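PDB 6Z9K: PrgA from Enterococcus faecalis, which provides surface exclusion on the enterococcal cell wall, protecting the cell against unwanted conjugation, here represented by its CAP domain. Local coordinates for residues A[102-107]-A[130-135]; A[123-128]-A[142-147]; A[24-29]-A[37-42]; A[73-78]-A[158-163]. All coordinates share one frame; numbering follows the deposited sequence.

Interaction 1. Residues A[102-107]-A[130-135]; sequences SIKFAW and KENGFK
The rings of F105 and F134 form an offset stack, with centroids 4.2 Å apart and planes tilted by 15°. CE2 of F105 sits above the centre of the F134 ring, whereas CD1 of F134 lies toward the rim of one face of F105; the closest carbons of the pair are F105 CD2 and F134 CE1, at 3.5 Å. CB of N132 occupies the edge of the F134 ring, in its plane. The amide of N132 packs over the backbone of F105, its CG 3.9 Å from F105 CA, and its plane is turned 34° from the F105 ring. The first torsion of F105 swings the ring opposite its own backbone N and so carries it beyond N132 to the phenylalanine that follows the helix.

A polar layer closes the solvent side. K104 is extended and passes obliquely across the amide, bending only at its last torsion, which brings NZ to N132 OD1 at 2.9 Å; the donor stands above the carbonyl plane, 43° out of it. A water accepts from the same NZ and bonds weakly to E131 O. D108 ties the pair together, salt-bridged to K104 and hydrogen-bonded by N132 ND2, which also reaches A128 O.

G133, with positive phi, is the first residue to leave helical geometry, in a Schellman motif, and the chain then brings F134 toward helix 100-112. The contact therefore joins two helices of the CAP domain at the end of one of them: F105 also packs on A128 and A129 of helix 122-132 and on I215 of strand 211-217.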
# COMPACT_ATOMS: atom_id res chain seq x y z
N SER A 102 13.46 -0.51 3.28
CA SER A 102 11.98 -0.64 3.42
C SER A 102 11.52 -1.96 2.79
O SER A 102 10.61 -2.64 3.34
CB SER A 102 11.28 0.57 2.87
OG SER A 102 11.29 0.61 1.43
N ILE A 103 12.09 -2.34 1.67
CA ILE A 103 11.75 -3.61 0.96
C ILE A 103 12.14 -4.80 1.85
O ILE A 103 11.33 -5.70 2.05
CB ILE A 103 12.44 -3.63 -0.40
CG1 ILE A 103 11.84 -2.53 -1.28
CG2 ILE A 103 12.32 -4.99 -1.08
CD1 ILE A 103 12.63 -2.34 -2.56
N LYS A 104 13.34 -4.80 2.37
CA LYS A 104 13.83 -5.95 3.17
C LYS A 104 12.96 -6.08 4.40
O LYS A 104 12.62 -7.22 4.77
CB LYS A 104 15.31 -5.81 3.57
CG LYS A 104 15.85 -6.98 4.39
CD LYS A 104 17.29 -6.80 4.71
CE LYS A 104 17.84 -7.83 5.67
NZ LYS A 104 17.20 -7.78 7.02
N PHE A 105 12.62 -4.98 5.04
CA PHE A 105 11.80 -5.02 6.27
C PHE A 105 10.46 -5.62 5.89
O PHE A 105 9.96 -6.58 6.59
CB PHE A 105 11.69 -3.63 6.88
CG PHE A 105 10.89 -3.49 8.14
CD1 PHE A 105 10.64 -4.54 9.02
CD2 PHE A 105 10.46 -2.22 8.48
CE1 PHE A 105 9.96 -4.33 10.19
CE2 PHE A 105 9.76 -2.02 9.64
CZ PHE A 105 9.50 -3.06 10.49
N ALA A 106 9.83 -5.10 4.84
CA ALA A 106 8.50 -5.63 4.45
C ALA A 106 8.53 -7.14 4.15
O ALA A 106 7.62 -7.89 4.59
CB ALA A 106 7.99 -4.90 3.23
N TRP A 107 9.56 -7.61 3.43
CA TRP A 107 9.63 -9.03 3.02
C TRP A 107 9.95 -9.90 4.25
O TRP A 107 9.50 -11.07 4.26
CB TRP A 107 10.55 -9.21 1.81
CG TRP A 107 9.81 -8.75 0.59
CD1 TRP A 107 9.89 -7.50 0.01
CD2 TRP A 107 8.81 -9.47 -0.15
NE1 TRP A 107 9.05 -7.43 -1.07
CE2 TRP A 107 8.35 -8.61 -1.18
CE3 TRP A 107 8.27 -10.76 -0.07
CZ2 TRP A 107 7.40 -9.02 -2.11
CZ3 TRP A 107 7.30 -11.14 -0.98
CH2 TRP A 107 6.89 -10.29 -2.00
N LYS A 130 12.88 -6.08 14.97
CA LYS A 130 14.13 -6.16 15.75
C LYS A 130 15.30 -6.50 14.80
O LYS A 130 16.38 -5.87 14.87
CB LYS A 130 14.00 -7.21 16.83
CG LYS A 130 15.31 -7.38 17.60
CD LYS A 130 15.32 -8.55 18.51
CE LYS A 130 16.72 -8.77 19.09
NZ LYS A 130 16.86 -8.14 20.42
N GLU A 131 15.10 -7.45 13.88
CA GLU A 131 16.20 -7.90 13.01
C GLU A 131 16.59 -6.83 12.01
O GLU A 131 17.74 -6.89 11.49
CB GLU A 131 15.77 -9.15 12.29
CG GLU A 131 15.67 -10.32 13.24
CD GLU A 131 15.08 -11.57 12.61
OE1 GLU A 131 15.08 -11.68 11.36
OE2 GLU A 131 14.72 -12.47 13.40
N ASN A 132 15.70 -5.89 11.71
CA ASN A 132 15.96 -4.80 10.75
C ASN A 132 16.31 -3.49 11.45
O ASN A 132 16.51 -2.48 10.73
CB ASN A 132 14.77 -4.64 9.79
CG ASN A 132 14.75 -5.76 8.76
OD1 ASN A 132 15.43 -5.66 7.75
ND2 ASN A 132 14.09 -6.87 9.06
N GLY A 133 16.46 -3.50 12.75
CA GLY A 133 16.93 -2.35 13.53
C GLY A 133 15.79 -1.41 13.89
O GLY A 133 16.10 -0.27 14.33
N PHE A 134 14.55 -1.85 13.79
CA PHE A 134 13.37 -1.04 14.17
C PHE A 134 12.95 -1.37 15.60
O PHE A 134 13.12 -2.48 16.09
CB PHE A 134 12.23 -1.30 13.19
CG PHE A 134 12.48 -0.73 11.83
CD1 PHE A 134 13.22 -1.44 10.89
CD2 PHE A 134 12.06 0.54 11.47
CE1 PHE A 134 13.49 -0.95 9.64
CE2 PHE A 134 12.31 1.04 10.20
CZ PHE A 134 13.02 0.31 9.28
N LYS A 135 12.26 -0.42 16.21
CA LYS A 135 11.70 -0.57 17.56
C LYS A 135 10.60 -1.62 17.56
O LYS A 135 9.84 -1.73 16.59
CB LYS A 135 11.16 0.77 18.05
CG LYS A 135 12.28 1.78 18.22
CD LYS A 135 11.76 3.16 18.46
CE LYS A 135 12.90 4.02 18.93
NZ LYS A 135 12.52 5.44 18.94
O HOH W 1 18.25 -9.19 9.02

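Interaction 2. Residues A[123-128]-A[142-147]; sequences IAINKA and YYENLG
A turn of helix 122-132 packs against the start of strand 144-148, the backbones coming nearest at I125 and Y143, whose CA atoms are 7.5 Å apart. I125 carries the helix side of the contact and divides its two branches between consecutive residues. CG2, the branch that lies anti to the isoleucine's backbone N, meets the Y143 ring obliquely at CD2, 3.7 Å away, and lies 4.1 Å from Y143 CB; the two side chains slide past each other in opposite directions. The other branch ends in CD1, which lies across E144 at about a right angle, 4.0 Å from E144 CB and 3.7 Å from E144 OE1.

This last approach sets a methyl group beside a buried carboxylate. E144 is extended beyond CG, and its oxygens have separate polar partners: OE1 is hydrogen-bonded to H120 ND1 and OE2 to H213 ND1. I125 thus supplies an apolar wall to a carboxylate that two histidines hold in place. Y143 is anchored at its far end, where OH is hydrogen-bonded to K135 O.

The strand is an outer member of the antiparallel sheet 144-148, 211-217 and 196-202, and it brings L146 to the magnesium site, which H185 shares. The E144 side chain is about 6 Å from the ion. A helix laid on a central antiparallel sheet, with histidine and glutamate side chains gathered in a cleft, is characteristic of the CAP fold.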
# COMPACT_ATOMS: atom_id res chain seq x y z
N ILE A 123 3.73 -11.01 16.39
CA ILE A 123 5.01 -11.67 16.73
C ILE A 123 5.93 -11.56 15.52
O ILE A 123 7.11 -11.20 15.67
CB ILE A 123 4.80 -13.14 17.10
CG1 ILE A 123 4.09 -13.20 18.44
CG2 ILE A 123 6.12 -13.88 17.08
CD1 ILE A 123 3.71 -14.54 18.84
N ALA A 124 5.42 -11.80 14.32
CA ALA A 124 6.18 -11.68 13.08
C ALA A 124 6.65 -10.23 12.87
O ALA A 124 7.82 -9.99 12.45
CB ALA A 124 5.34 -12.07 11.89
N ILE A 125 5.76 -9.26 13.07
CA ILE A 125 6.11 -7.86 12.80
C ILE A 125 7.24 -7.42 13.73
O ILE A 125 8.20 -6.80 13.26
CB ILE A 125 4.84 -7.00 12.94
CG1 ILE A 125 3.82 -7.35 11.83
CG2 ILE A 125 5.17 -5.52 12.91
CD1 ILE A 125 2.39 -6.86 12.12
N ASN A 126 7.12 -7.70 15.02
CA ASN A 126 8.16 -7.30 15.98
C ASN A 126 9.47 -8.09 15.79
O ASN A 126 10.53 -7.49 15.96
CB ASN A 126 7.62 -7.43 17.39
CG ASN A 126 6.63 -6.32 17.67
OD1 ASN A 126 6.96 -5.16 17.46
ND2 ASN A 126 5.42 -6.65 18.13
N LYS A 127 9.37 -9.34 15.38
CA LYS A 127 10.61 -10.10 15.12
C LYS A 127 11.34 -9.46 13.93
O LYS A 127 12.58 -9.27 13.97
CB LYS A 127 10.30 -11.56 14.83
CG LYS A 127 11.49 -12.47 14.62
CD LYS A 127 11.07 -13.90 14.29
CE LYS A 127 12.18 -14.90 14.51
NZ LYS A 127 13.30 -14.80 13.54
N ALA A 128 10.64 -9.20 12.86
CA ALA A 128 11.19 -8.52 11.68
C ALA A 128 11.74 -7.15 12.09
O ALA A 128 12.79 -6.75 11.62
CB ALA A 128 10.14 -8.39 10.59
N TYR A 142 2.41 -1.21 14.75
CA TYR A 142 2.41 0.16 14.21
C TYR A 142 3.19 0.21 12.90
O TYR A 142 3.61 1.30 12.54
CB TYR A 142 3.07 1.18 15.14
CG TYR A 142 2.42 1.22 16.49
CD1 TYR A 142 1.04 1.18 16.62
CD2 TYR A 142 3.20 1.32 17.61
CE1 TYR A 142 0.44 1.18 17.88
CE2 TYR A 142 2.61 1.41 18.87
CZ TYR A 142 1.24 1.28 19.00
OH TYR A 142 0.66 1.30 20.25
N TYR A 143 3.30 -0.88 12.16
CA TYR A 143 4.07 -0.90 10.91
C TYR A 143 3.23 -1.30 9.69
O TYR A 143 3.59 -0.90 8.60
CB TYR A 143 5.23 -1.88 11.05
CG TYR A 143 6.32 -1.42 11.97
CD1 TYR A 143 7.13 -0.36 11.63
CD2 TYR A 143 6.53 -2.04 13.21
CE1 TYR A 143 8.13 0.09 12.47
CE2 TYR A 143 7.55 -1.61 14.05
CZ TYR A 143 8.36 -0.56 13.67
OH TYR A 143 9.37 -0.13 14.48
N GLU A 144 2.20 -2.14 9.89
CA GLU A 144 1.54 -2.85 8.78
C GLU A 144 0.09 -2.42 8.56
O GLU A 144 -0.71 -2.34 9.51
CB GLU A 144 1.63 -4.35 9.07
CG GLU A 144 0.88 -5.22 8.07
CD GLU A 144 1.05 -6.70 8.37
OE1 GLU A 144 0.26 -7.22 9.16
OE2 GLU A 144 2.05 -7.23 7.86
N ASN A 145 -0.26 -2.22 7.29
CA ASN A 145 -1.66 -2.23 6.78
C ASN A 145 -1.77 -3.48 5.91
O ASN A 145 -1.02 -3.63 4.97
CB ASN A 145 -1.97 -0.91 6.07
CG ASN A 145 -2.06 0.23 7.06
OD1 ASN A 145 -3.07 0.36 7.77
ND2 ASN A 145 -1.03 1.07 7.11
N LEU A 146 -2.69 -4.36 6.26
CA LEU A 146 -2.76 -5.70 5.65
C LEU A 146 -4.04 -5.82 4.82
O LEU A 146 -5.10 -5.52 5.32
CB LEU A 146 -2.73 -6.71 6.80
CG LEU A 146 -2.70 -8.18 6.50
CD1 LEU A 146 -1.45 -8.56 5.73
CD2 LEU A 146 -2.79 -8.95 7.81
N GLY A 147 -3.89 -6.25 3.59
CA GLY A 147 -5.02 -6.57 2.71
C GLY A 147 -5.13 -8.04 2.46
O GLY A 147 -4.25 -8.58 1.85

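Interaction 3. Residues A[24-29]-A[37-42]; sequences ADYDTK and TLEKTA
The one-turn helix 26-29 packs, after a short connection, against helix 32-45 at one end of the CAP domain, and Y26 bridges the two through both its ring and its hydroxyl. The tight part is apolar. L38 places CD2 over one face of the Y26 ring in a CH-pi contact, 3.9 Å from the ring centroid and 14° off the normal, while the other methyl, CD1, lies toward the CB end of the ring, 4.1 Å from Y26 CG. The tyrosine reaches this position with its CG between the backbone N and carbonyl carbon (chi1 76°), which carries the ring across toward helix 32-45; L186 of helix 184-189 adds a further apolar neighbour.

E39 forms the more open part of the contact. Partly exposed, it touches Y26 with the end of its chain, crossing the tyrosine at about a right angle. Its carboxylate plane stands nearly perpendicular to the ring, with OE2 at the ring edge, near the ring plane. That oxygen also receives a hydrogen bond from Y183, so two tyrosines converge on one carboxylate oxygen, an arrangement that would be expected to favour its charged form. Away from the interface, K29 and D25 form a salt bridge within their own segment. Across the contact, Y26 OH donates to E39 OE2 at 2.6 Å, meeting it on the anti side, 22° out of the carboxylate plane.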
# COMPACT_ATOMS: atom_id res chain seq x y z
N ALA A 24 -7.32 13.64 5.87
CA ALA A 24 -6.75 12.47 6.56
C ALA A 24 -7.63 12.12 7.78
O ALA A 24 -7.51 10.99 8.26
CB ALA A 24 -5.33 12.78 6.95
N ASP A 25 -8.55 13.00 8.17
CA ASP A 25 -9.37 12.78 9.39
C ASP A 25 -10.82 13.09 9.06
O ASP A 25 -11.56 13.56 9.96
CB ASP A 25 -8.81 13.60 10.55
CG ASP A 25 -8.68 15.08 10.29
OD1 ASP A 25 -8.92 15.47 9.14
OD2 ASP A 25 -8.41 15.84 11.28
N TYR A 26 -11.27 12.80 7.85
CA TYR A 26 -12.64 13.16 7.42
C TYR A 26 -13.67 12.49 8.36
O TYR A 26 -14.81 12.99 8.49
CB TYR A 26 -12.87 12.83 5.95
CG TYR A 26 -13.09 11.38 5.59
CD1 TYR A 26 -14.32 10.75 5.79
CD2 TYR A 26 -12.09 10.67 4.95
CE1 TYR A 26 -14.52 9.43 5.43
CE2 TYR A 26 -12.28 9.34 4.60
CZ TYR A 26 -13.50 8.73 4.83
OH TYR A 26 -13.72 7.42 4.43
N ASP A 27 -13.30 11.34 8.94
CA ASP A 27 -14.25 10.57 9.80
C ASP A 27 -14.65 11.37 11.04
O ASP A 27 -15.74 11.07 11.63
CB ASP A 27 -13.63 9.20 10.16
CG ASP A 27 -12.28 9.37 10.81
OD1 ASP A 27 -11.34 9.82 10.13
OD2 ASP A 27 -12.16 8.96 11.99
N THR A 28 -13.84 12.32 11.49
CA THR A 28 -14.17 13.19 12.63
C THR A 28 -14.46 14.62 12.19
O THR A 28 -15.17 15.32 12.93
CB THR A 28 -13.09 13.14 13.70
OG1 THR A 28 -11.82 13.40 13.12
CG2 THR A 28 -13.05 11.81 14.42
N LYS A 29 -13.97 15.06 11.03
CA LYS A 29 -14.22 16.44 10.61
C LYS A 29 -15.63 16.58 10.03
O LYS A 29 -16.16 17.69 10.11
CB LYS A 29 -13.17 16.92 9.61
CG LYS A 29 -11.78 17.01 10.24
CD LYS A 29 -10.93 18.18 9.74
CE LYS A 29 -10.50 17.99 8.31
NZ LYS A 29 -9.19 18.61 8.01
N THR A 37 -21.85 10.49 1.96
CA THR A 37 -21.80 11.07 0.60
C THR A 37 -20.38 10.94 0.06
O THR A 37 -20.22 10.51 -1.08
CB THR A 37 -22.25 12.54 0.63
OG1 THR A 37 -23.65 12.58 0.93
CG2 THR A 37 -21.99 13.25 -0.67
N LEU A 38 -19.39 11.27 0.87
CA LEU A 38 -17.96 11.20 0.47
C LEU A 38 -17.61 9.78 0.07
O LEU A 38 -16.92 9.59 -0.99
CB LEU A 38 -17.05 11.69 1.59
CG LEU A 38 -15.54 11.70 1.30
CD1 LEU A 38 -14.84 12.75 2.14
CD2 LEU A 38 -14.90 10.34 1.61
N GLU A 39 -17.97 8.82 0.92
CA GLU A 39 -17.56 7.42 0.67
C GLU A 39 -18.29 6.90 -0.56
O GLU A 39 -17.64 6.24 -1.41
CB GLU A 39 -17.76 6.59 1.93
CG GLU A 39 -16.90 7.06 3.07
CD GLU A 39 -16.84 6.14 4.26
OE1 GLU A 39 -17.73 5.25 4.36
OE2 GLU A 39 -15.97 6.38 5.10
N LYS A 40 -19.57 7.21 -0.71
CA LYS A 40 -20.33 6.69 -1.88
C LYS A 40 -19.74 7.28 -3.17
O LYS A 40 -19.49 6.52 -4.15
CB LYS A 40 -21.80 7.02 -1.73
CG LYS A 40 -22.66 6.54 -2.88
CD LYS A 40 -24.08 7.02 -2.73
CE LYS A 40 -24.95 6.66 -3.92
NZ LYS A 40 -25.62 5.36 -3.61
N THR A 41 -19.42 8.57 -3.14
CA THR A 41 -18.85 9.31 -4.30
C THR A 41 -17.49 8.67 -4.62
O THR A 41 -17.17 8.35 -5.79
CB THR A 41 -18.66 10.80 -3.98
OG1 THR A 41 -19.96 11.34 -3.78
CG2 THR A 41 -17.95 11.56 -5.08
N ALA A 42 -16.63 8.59 -3.63
CA ALA A 42 -15.25 8.17 -3.86
C ALA A 42 -15.22 6.71 -4.35
O ALA A 42 -14.38 6.39 -5.20
CB ALA A 42 -14.46 8.28 -2.60

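Interaction 4. Residues A[73-78]-A[158-163]; sequences KKELSV and VSKYTL
E75 and K160 meet in a salt bridge, with K160 NZ donating to E75 OE2 at 2.6 Å. The ammonium group approaches nearly along the C-O axis of the carboxylate, and the two side chains cross at about a right angle. Both are extended: K160 leaves its backbone with chi1 at 172° and stays stretched through every later torsion, while E75 has CG anti to its carbonyl carbon and continues straight beyond it. The two extended chains thus join the helices at their partly exposed side.

Beneath this bridge lies a looser apolar contact. L76 CD1 comes to 4.4 Å from L163 CB, and the CA atoms of these leucines are 8.4 Å apart. W63 of strand 62-64 touches both leucines as well as K160, and L201 of strand 196-202 also packs on both leucines, so W63 and L201 complete the apolar packing round the pair.

The next layer is the start of helix 160-176. S159 is its N-cap, and its OG accepts from T162 N at 3.0 Å with an N-H...O angle of 164°. The backbone of V158 is paired with W63 in the small antiparallel sheet of strands 62-64 and 157-159, which holds the strand that runs directly into the N-cap. The result is a strand leading through a serine N-cap into a helix that packs beside helix 70-90, consistent with the alpha-beta-alpha sandwich of CAP domains.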
# COMPACT_ATOMS: atom_id res chain seq x y z
N LYS A 73 10.40 -6.89 -6.70
CA LYS A 73 10.08 -6.32 -5.35
C LYS A 73 10.12 -4.80 -5.43
O LYS A 73 9.21 -4.12 -4.84
CB LYS A 73 11.07 -6.83 -4.31
CG LYS A 73 10.96 -8.31 -4.07
CD LYS A 73 11.88 -8.83 -2.98
CE LYS A 73 11.52 -10.26 -2.65
NZ LYS A 73 12.48 -10.84 -1.71
N LYS A 74 11.15 -4.23 -6.06
CA LYS A 74 11.27 -2.76 -6.11
C LYS A 74 10.10 -2.21 -6.92
O LYS A 74 9.46 -1.27 -6.45
CB LYS A 74 12.62 -2.31 -6.63
CG LYS A 74 12.86 -0.80 -6.52
CD LYS A 74 14.33 -0.45 -6.28
CE LYS A 74 14.79 -0.93 -4.91
NZ LYS A 74 16.15 -0.47 -4.51
N GLU A 75 9.73 -2.84 -8.04
CA GLU A 75 8.60 -2.35 -8.88
C GLU A 75 7.33 -2.32 -8.05
O GLU A 75 6.56 -1.35 -8.16
CB GLU A 75 8.36 -3.23 -10.11
CG GLU A 75 9.37 -3.06 -11.21
CD GLU A 75 9.10 -4.02 -12.36
OE1 GLU A 75 10.05 -4.75 -12.77
OE2 GLU A 75 7.91 -4.09 -12.79
N LEU A 76 7.05 -3.38 -7.32
CA LEU A 76 5.84 -3.53 -6.50
C LEU A 76 5.76 -2.39 -5.49
O LEU A 76 4.69 -1.79 -5.36
CB LEU A 76 5.84 -4.89 -5.83
CG LEU A 76 4.51 -5.32 -5.22
CD1 LEU A 76 3.46 -5.54 -6.30
CD2 LEU A 76 4.69 -6.52 -4.29
N SER A 77 6.87 -2.09 -4.82
CA SER A 77 6.90 -1.02 -3.79
C SER A 77 6.77 0.36 -4.47
O SER A 77 6.02 1.18 -3.94
CB SER A 77 8.16 -1.09 -2.98
OG SER A 77 8.07 -2.16 -2.03
N VAL A 78 7.44 0.55 -5.59
CA VAL A 78 7.40 1.87 -6.26
C VAL A 78 5.98 2.10 -6.76
O VAL A 78 5.46 3.23 -6.64
CB VAL A 78 8.45 2.00 -7.37
CG1 VAL A 78 8.16 3.25 -8.18
CG2 VAL A 78 9.86 2.01 -6.83
N VAL A 158 0.66 -15.30 -9.84
CA VAL A 158 -0.43 -14.29 -10.02
C VAL A 158 0.11 -13.26 -11.01
O VAL A 158 1.31 -12.99 -10.97
CB VAL A 158 -0.90 -13.64 -8.69
CG1 VAL A 158 0.20 -13.01 -7.89
CG2 VAL A 158 -1.96 -12.59 -8.92
N SER A 159 -0.73 -12.71 -11.88
CA SER A 159 -0.23 -11.80 -12.93
C SER A 159 0.11 -10.47 -12.28
O SER A 159 -0.52 -10.12 -11.25
CB SER A 159 -1.16 -11.61 -14.08
OG SER A 159 -2.19 -10.71 -13.77
N LYS A 160 1.06 -9.77 -12.87
CA LYS A 160 1.45 -8.41 -12.49
C LYS A 160 0.21 -7.50 -12.58
O LYS A 160 -0.03 -6.70 -11.68
CB LYS A 160 2.54 -7.96 -13.46
CG LYS A 160 2.95 -6.51 -13.35
CD LYS A 160 4.14 -6.21 -14.17
CE LYS A 160 4.75 -4.90 -13.78
NZ LYS A 160 6.05 -4.73 -14.46
N TYR A 161 -0.61 -7.69 -13.60
CA TYR A 161 -1.87 -6.92 -13.76
C TYR A 161 -2.71 -7.10 -12.49
O TYR A 161 -3.18 -6.12 -11.90
CB TYR A 161 -2.64 -7.39 -15.00
CG TYR A 161 -4.02 -6.78 -15.09
CD1 TYR A 161 -5.10 -7.37 -14.45
CD2 TYR A 161 -4.22 -5.58 -15.74
CE1 TYR A 161 -6.36 -6.79 -14.46
CE2 TYR A 161 -5.48 -4.99 -15.78
CZ TYR A 161 -6.55 -5.61 -15.15
OH TYR A 161 -7.80 -5.02 -15.17
N THR A 162 -2.94 -8.35 -12.10
CA THR A 162 -3.79 -8.69 -10.94
C THR A 162 -3.23 -8.06 -9.67
O THR A 162 -4.03 -7.52 -8.92
CB THR A 162 -3.94 -10.19 -10.77
OG1 THR A 162 -4.64 -10.56 -11.95
CG2 THR A 162 -4.69 -10.57 -9.52
N LEU A 163 -1.93 -8.17 -9.42
CA LEU A 163 -1.35 -7.52 -8.21
C LEU A 163 -1.58 -6.01 -8.26
O LEU A 163 -1.94 -5.43 -7.23
CB LEU A 163 0.13 -7.82 -8.10
CG LEU A 163 0.50 -9.28 -7.84
CD1 LEU A 163 2.01 -9.48 -8.01
CD2 LEU A 163 -0.01 -9.70 -6.46

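How the interactions relate
Interactions 1 and 2 share helix 122-132 and touch directly, Y143 packing against the F105 ring. Interaction 2 is buried, an isoleucine set against a tyrosine ring and a carboxylate, beside the magnesium site, whereas interaction 1 grades from stacked rings to an exposed lysine. Interaction 4 meets interaction 1 through I103 of helix 100-112, which packs on K73, K74 and S77 of helix 70-90; its partly exposed salt bridge overlies a sparse leucine contact. Interaction 3 stands apart, its centre about 33 Å from that of interaction 1 and on the opposite side of the chain's centre, and combines a CH-pi contact with a short tyrosine-carboxylate hydrogen bond.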